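Local coordinates for type-2 ice-structuring protein (Brachyopsis rostratus, PDB 2ZIB), which binds to ice crystals and inhibits their growth, protecting fish blood from freezing at subzero sea water temperatures, on a C-type lectin scaffold, at residues 49-52 against 53-56. Residues are numbered along the deposited sequence; the frame is centred on the assembly and turned at random.
Sequences HSLE and EQLY
Ser-50 and Glu-53 make a local helix-start contact at the surface of the protein, where the loop through His-49 turns into helix 51-60. Ser-50 is the N-cap: its OG accepts from Glu-53 N at 3.0 Å in a nearly straight bond. A chi1 of 64° sets OG between the backbone N and the carbonyl carbon of Ser-50, facing the first turn. Glu-53 reaches back past the cap, its chain extended beyond CG, and OE1 accepts a hydrogen bond from His-49 N at 2.8 Å. That bond is bent at the hydrogen (141°), yet the N lies nearly in line with the C-O bond of the carboxylate.

His-49 and Glu-53 run alongside one another; OE1 sits at the edge of the imidazole, 3.6 Å from CD2, while the two planes are 62° apart. In this C-type lectin domain the helix start is tied to surrounding elements by the same side chains: Glu-53 OE2 forms a salt bridge with Arg-20, and His-49 ND1 is hydrogen-bonded to Asp-87.

Regular i to i+4 bonding begins at the cap itself, with Gln-54 N to Ser-50 O at 3.0 Å, and continues from Leu-55 N to Leu-51 O at 2.8 Å. On the outer face Leu-51 CD1 packs against Leu-55 CG at 3.9 Å, the two side chains crossing at a slant. Gln-54 leads inward instead, its amide bonded to Trp-115 NE1 through OE1 and to Asp-112 O through NE2, whereas the Tyr-56 hydroxyl pairs with Thr-15 OG1.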
loop_
_atom_site.group_PDB
_atom_site.type_symbol
_atom_site.label_atom_id
_atom_site.label_comp_id
_atom_site.label_asym_id
_atom_site.label_seq_id
_atom_site.Cartn_x
_atom_site.Cartn_y
_atom_site.Cartn_z
ATOM N N HIS A 49 1.400 6.018 -6.856
ATOM C CA HIS A 49 1.985 7.260 -7.404
ATOM C C HIS A 49 1.150 7.908 -8.471
ATOM O O HIS A 49 1.579 8.904 -9.044
ATOM C CB HIS A 49 3.387 6.956 -7.947
ATOM C CG HIS A 49 4.293 6.480 -6.865
ATOM N ND1 HIS A 49 4.816 7.349 -5.944
ATOM C CD2 HIS A 49 4.644 5.230 -6.467
ATOM C CE1 HIS A 49 5.475 6.657 -5.026
ATOM N NE2 HIS A 49 5.403 5.366 -5.340
ATOM N N SER A 50 -0.040 7.378 -8.715
ATOM C CA SER A 50 -0.962 7.949 -9.714
ATOM C C SER A 50 -2.325 7.384 -9.520
ATOM O O SER A 50 -2.491 6.323 -8.907
ATOM C CB SER A 50 -0.531 7.617 -11.154
ATOM O OG SER A 50 -0.596 6.236 -11.369
ATOM N N LEU A 51 -3.322 8.032 -10.129
ATOM C CA LEU A 51 -4.649 7.447 -10.140
ATOM C C LEU A 51 -4.643 6.155 -10.914
ATOM O O LEU A 51 -5.375 5.232 -10.569
ATOM C CB LEU A 51 -5.686 8.423 -10.729
ATOM C CG LEU A 51 -7.127 7.880 -10.693
ATOM C CD1 LEU A 51 -7.747 7.510 -9.331
ATOM C CD2 LEU A 51 -8.052 8.908 -11.411
ATOM N N GLU A 52 -3.805 6.065 -11.952
ATOM C CA GLU A 52 -3.690 4.786 -12.664
ATOM C C GLU A 52 -3.323 3.618 -11.746
ATOM O O GLU A 52 -3.932 2.540 -11.821
ATOM C CB GLU A 52 -2.632 4.935 -13.753
ATOM C CG GLU A 52 -2.463 3.786 -14.711
ATOM C CD GLU A 52 -1.728 4.254 -15.957
ATOM O OE1 GLU A 52 -0.537 4.672 -15.851
ATOM O OE2 GLU A 52 -2.345 4.260 -17.035
ATOM N N GLU A 53 -2.341 3.838 -10.886
ATOM C CA GLU A 53 -1.955 2.802 -9.906
ATOM C C GLU A 53 -3.047 2.555 -8.887
ATOM O O GLU A 53 -3.339 1.407 -8.578
ATOM C CB GLU A 53 -0.642 3.204 -9.235
ATOM C CG GLU A 53 0.544 2.882 -10.122
ATOM C CD GLU A 53 1.868 3.117 -9.449
ATOM O OE1 GLU A 53 1.927 3.773 -8.385
ATOM O OE2 GLU A 53 2.899 2.596 -9.958
ATOM N N GLN A 54 -3.679 3.623 -8.407
ATOM C CA GLN A 54 -4.796 3.523 -7.461
ATOM C C GLN A 54 -5.841 2.591 -8.040
ATOM O O GLN A 54 -6.357 1.713 -7.367
ATOM C CB GLN A 54 -5.382 4.918 -7.190
ATOM C CG GLN A 54 -6.671 4.943 -6.358
ATOM C CD GLN A 54 -6.461 4.652 -4.865
ATOM O OE1 GLN A 54 -5.318 4.586 -4.383
ATOM N NE2 GLN A 54 -7.550 4.465 -4.136
ATOM N N LEU A 55 -6.221 2.840 -9.302
ATOM C CA LEU A 55 -7.279 2.063 -9.912
ATOM C C LEU A 55 -6.841 0.625 -10.205
ATOM O O LEU A 55 -7.633 -0.309 -10.068
ATOM C CB LEU A 55 -7.764 2.759 -11.206
ATOM C CG LEU A 55 -8.476 4.113 -11.006
ATOM C CD1 LEU A 55 -8.744 4.761 -12.414
ATOM C CD2 LEU A 55 -9.792 3.960 -10.163
ATOM N N TYR A 56 -5.584 0.428 -10.605
ATOM C CA TYR A 56 -5.116 -0.948 -10.776
ATOM C C TYR A 56 -5.192 -1.739 -9.453
ATOM O O TYR A 56 -5.643 -2.884 -9.407
ATOM C CB TYR A 56 -3.652 -0.949 -11.263
ATOM C CG TYR A 56 -3.100 -2.356 -11.342
ATOM C CD1 TYR A 56 -3.409 -3.165 -12.445
ATOM C CD2 TYR A 56 -2.299 -2.898 -10.338
ATOM C CE1 TYR A 56 -2.958 -4.501 -12.542
ATOM C CE2 TYR A 56 -1.847 -4.216 -10.417
ATOM C CZ TYR A 56 -2.158 -5.003 -11.513
ATOM O OH TYR A 56 -1.686 -6.298 -11.581
#